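Local coordinates for 47 KDA membrane antigen (Treponema pallidum, PDB 1O75), which binds penicillin and shows zinc-stimulated carboxypeptidase activity on synthetic depsipeptides, possibly serving as a D,D-carboxypeptidase that reduces peptidoglycan cross-linking, at residues 233-238 and 246-251. The protein carries 2 engineered substitutions. Sequence-based numbering, arbitrary orientation.
Sequences VMLKRA and REFIDY
Leu235 of the strand 233-237 points toward the helix 246-251, whose axis passes 10.0 Å away and runs at 113° to the strand; the backbones stay apart, the nearest CA atoms being those of Leu235 and Phe248 at 8.3 Å, and side chains make the contact. The apolar part is made by one leucine methyl. CD1 of Leu235 lies 4.0 Å from CE2 of Tyr251, the two side chains crossing at about a right angle. The same methyl comes to 4.3 Å from CE1 of Phe248, this time at the edge of the ring and near its plane. Tyr251 gets there because its CG is anti to the backbone N, which carries the ring out from the helix toward Leu235.

All of this lies in domain C, a member of the E-set clan of immunoglobulin-like β-sandwiches. The strand is part of an antiparallel four-stranded sheet, flanked by 212-220 and 293-298, and the short helix 245-252 comes just before strand 255-262 of the second four-stranded sheet. Leu212 and Ile294, from the two neighbouring strands, each touch both Leu235 and Tyr251, while Pro292 packs on Phe248.

Toward the end of the strand the contact turns polar. Arg237 reaches the helix only with the far part of its chain, which bends at chi3 and presents NH1 to OE2 of Glu247, a salt bridge of 2.9 Å with an N-H...O angle of 147°. The oxygen sits almost in the guanidinium plane and accepts through its syn lone pair, although the carboxylate itself is turned steeply, 74° from that plane. While NH1 serves Glu247, NH2 of the same arginine is salt-bridged to Asp239.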
ATOM      1  N   VAL B 233       7.413  10.787   4.881  1.00 28.54           N
ATOM      2  CA  VAL B 233       8.847  10.716   4.731  1.00 29.61           C
ATOM      3  C   VAL B 233       9.289   9.285   4.402  1.00 30.45           C
ATOM      4  O   VAL B 233       9.109   8.380   5.217  1.00 29.78           O
ATOM      5  CB  VAL B 233       9.543  11.204   6.034  1.00 30.22           C
ATOM      6  CG1 VAL B 233      11.060  11.202   5.863  1.00 29.56           C
ATOM      7  CG2 VAL B 233       9.040  12.604   6.410  1.00 30.02           C
ATOM      8  N   MET B 234       9.824   9.069   3.204  1.00 29.19           N
ATOM      9  CA  MET B 234      10.340   7.746   2.846  1.00 30.26           C
ATOM     10  C   MET B 234      11.794   7.749   3.310  1.00 28.38           C
ATOM     11  O   MET B 234      12.519   8.723   3.090  1.00 29.96           O
ATOM     12  CB  MET B 234      10.253   7.519   1.344  1.00 32.19           C
ATOM     13  CG  MET B 234       8.821   7.381   0.840  1.00 41.33           C
ATOM     14  SD  MET B 234       8.172   5.736   1.182  1.00 46.92           S
ATOM     15  CE  MET B 234       9.111   4.788  -0.093  1.00 47.71           C
ATOM     16  N   LEU B 235      12.226   6.662   3.938  1.00 28.22           N
ATOM     17  CA  LEU B 235      13.583   6.575   4.493  1.00 27.50           C
ATOM     18  C   LEU B 235      14.544   5.614   3.791  1.00 27.57           C
ATOM     19  O   LEU B 235      14.114   4.663   3.128  1.00 26.04           O
ATOM     20  CB  LEU B 235      13.472   6.162   5.963  1.00 26.51           C
ATOM     21  CG  LEU B 235      12.587   7.076   6.826  1.00 29.79           C
ATOM     22  CD1 LEU B 235      12.298   6.397   8.145  1.00 28.13           C
ATOM     23  CD2 LEU B 235      13.295   8.414   7.088  1.00 26.65           C
ATOM     24  N   LYS B 236      15.844   5.878   3.916  1.00 26.93           N
ATOM     25  CA  LYS B 236      16.865   4.982   3.369  1.00 28.41           C
ATOM     26  C   LYS B 236      18.061   5.043   4.315  1.00 30.08           C
ATOM     27  O   LYS B 236      18.094   5.864   5.242  1.00 29.12           O
ATOM     28  CB  LYS B 236      17.264   5.361   1.930  1.00 30.11           C
ATOM     29  CG  LYS B 236      18.005   6.686   1.782  1.00 32.81           C
ATOM     30  CD  LYS B 236      18.293   6.993   0.302  1.00 33.53           C
ATOM     31  CE  LYS B 236      19.198   8.223   0.153  1.00 35.40           C
ATOM     32  NZ  LYS B 236      19.448   8.527  -1.278  1.00 33.48           N
ATOM     33  N   ARG B 237      19.033   4.167   4.109  1.00 30.10           N
ATOM     34  CA  ARG B 237      20.184   4.140   4.985  1.00 32.23           C
ATOM     35  C   ARG B 237      21.144   5.261   4.632  1.00 32.31           C
ATOM     36  O   ARG B 237      21.212   5.694   3.471  1.00 30.91           O
ATOM     37  CB  ARG B 237      20.890   2.782   4.895  1.00 34.75           C
ATOM     38  CG  ARG B 237      21.390   2.281   6.246  1.00 39.76           C
ATOM     39  CD  ARG B 237      21.806   0.806   6.189  1.00 40.87           C
ATOM     40  NE  ARG B 237      22.918   0.607   5.268  1.00 44.43           N
ATOM     41  CZ  ARG B 237      23.398  -0.583   4.926  1.00 46.38           C
ATOM     42  NH1 ARG B 237      22.856  -1.682   5.440  1.00 47.59           N
ATOM     43  NH2 ARG B 237      24.408  -0.675   4.062  1.00 45.92           N
ATOM     44  N   ALA B 238      21.894   5.714   5.633  1.00 32.71           N
ATOM     45  CA  ALA B 238      22.835   6.821   5.454  1.00 35.22           C
ATOM     46  C   ALA B 238      23.777   6.626   4.261  1.00 35.60           C
ATOM     47  O   ALA B 238      24.097   7.586   3.567  1.00 36.35           O
ATOM     48  CB  ALA B 238      23.641   7.049   6.763  1.00 33.68           C
ATOM     49  N   ARG B 246      13.755  -5.592   7.992  1.00 30.66           N
ATOM     50  CA  ARG B 246      14.302  -5.634   9.339  1.00 31.75           C
ATOM     51  C   ARG B 246      14.911  -4.295   9.784  1.00 28.91           C
ATOM     52  O   ARG B 246      14.734  -3.875  10.926  1.00 28.28           O
ATOM     53  CB  ARG B 246      15.350  -6.746   9.449  1.00 33.81           C
ATOM     54  CG  ARG B 246      16.138  -6.713  10.748  1.00 41.39           C
ATOM     55  CD  ARG B 246      16.429  -8.120  11.235  1.00 51.23           C
ATOM     56  NE  ARG B 246      16.800  -8.982  10.120  1.00 58.87           N
ATOM     57  CZ  ARG B 246      16.707 -10.309  10.131  1.00 62.29           C
ATOM     58  NH1 ARG B 246      16.257 -10.939  11.212  1.00 63.92           N
ATOM     59  NH2 ARG B 246      17.038 -11.004   9.048  1.00 64.24           N
ATOM     60  N   GLU B 247      15.627  -3.628   8.892  1.00 28.26           N
ATOM     61  CA  GLU B 247      16.219  -2.342   9.268  1.00 29.25           C
ATOM     62  C   GLU B 247      15.136  -1.287   9.543  1.00 29.01           C
ATOM     63  O   GLU B 247      15.277  -0.474  10.446  1.00 30.90           O
ATOM     64  CB  GLU B 247      17.197  -1.859   8.183  1.00 27.87           C
ATOM     65  CG  GLU B 247      18.508  -2.699   8.144  1.00 32.67           C
ATOM     66  CD  GLU B 247      19.346  -2.414   6.909  1.00 35.68           C
ATOM     67  OE1 GLU B 247      18.770  -2.087   5.850  1.00 35.72           O
ATOM     68  OE2 GLU B 247      20.584  -2.529   6.984  1.00 39.15           O
ATOM     69  N   PHE B 248      14.054  -1.304   8.785  1.00 27.74           N
ATOM     70  CA  PHE B 248      12.988  -0.336   9.013  1.00 28.88           C
ATOM     71  C   PHE B 248      12.278  -0.637  10.314  1.00 28.80           C
ATOM     72  O   PHE B 248      11.981   0.264  11.102  1.00 27.06           O
ATOM     73  CB  PHE B 248      11.974  -0.351   7.870  1.00 29.01           C
ATOM     74  CG  PHE B 248      10.806   0.571   8.103  1.00 30.13           C
ATOM     75  CD1 PHE B 248      10.991   1.957   8.156  1.00 29.53           C
ATOM     76  CD2 PHE B 248       9.530   0.055   8.293  1.00 30.80           C
ATOM     77  CE1 PHE B 248       9.913   2.810   8.395  1.00 30.69           C
ATOM     78  CE2 PHE B 248       8.448   0.893   8.533  1.00 28.53           C
ATOM     79  CZ  PHE B 248       8.634   2.269   8.584  1.00 29.46           C
ATOM     80  N   ILE B 249      12.008  -1.913  10.564  1.00 26.73           N
ATOM     81  CA  ILE B 249      11.344  -2.268  11.805  1.00 25.88           C
ATOM     82  C   ILE B 249      12.178  -1.866  13.030  1.00 26.81           C
ATOM     83  O   ILE B 249      11.638  -1.381  14.024  1.00 26.40           O
ATOM     84  CB  ILE B 249      11.019  -3.784  11.814  1.00 26.15           C
ATOM     85  CG1 ILE B 249       9.899  -4.043  10.811  1.00 27.54           C
ATOM     86  CG2 ILE B 249      10.591  -4.243  13.205  1.00 28.10           C
ATOM     87  CD1 ILE B 249       8.633  -3.268  11.106  1.00 29.59           C
ATOM     88  N   ASP B 250      13.492  -2.070  12.970  1.00 27.90           N
ATOM     89  CA  ASP B 250      14.339  -1.700  14.104  1.00 29.45           C
ATOM     90  C   ASP B 250      14.184  -0.194  14.353  1.00 28.17           C
ATOM     91  O   ASP B 250      14.179   0.264  15.491  1.00 29.27           O
ATOM     92  CB  ASP B 250      15.816  -2.013  13.826  1.00 30.79           C
ATOM     93  CG  ASP B 250      16.144  -3.501  13.963  1.00 39.48           C
ATOM     94  OD1 ASP B 250      15.392  -4.231  14.646  1.00 42.09           O
ATOM     95  OD2 ASP B 250      17.173  -3.945  13.405  1.00 42.70           O
ATOM     96  N   TYR B 251      14.062   0.574  13.284  1.00 26.42           N
ATOM     97  CA  TYR B 251      13.900   2.012  13.456  1.00 27.31           C
ATOM     98  C   TYR B 251      12.546   2.373  14.103  1.00 26.57           C
ATOM     99  O   TYR B 251      12.516   3.066  15.122  1.00 27.80           O
ATOM    100  CB  TYR B 251      14.037   2.740  12.122  1.00 25.35           C
ATOM    101  CG  TYR B 251      13.954   4.261  12.276  1.00 27.71           C
ATOM    102  CD1 TYR B 251      15.036   4.984  12.784  1.00 27.45           C
ATOM    103  CD2 TYR B 251      12.789   4.964  11.935  1.00 27.59           C
ATOM    104  CE1 TYR B 251      14.975   6.379  12.948  1.00 26.20           C
ATOM    105  CE2 TYR B 251      12.706   6.369  12.100  1.00 26.89           C
ATOM    106  CZ  TYR B 251      13.806   7.063  12.608  1.00 28.35           C
ATOM    107  OH  TYR B 251      13.732   8.422  12.834  1.00 25.78           O
TER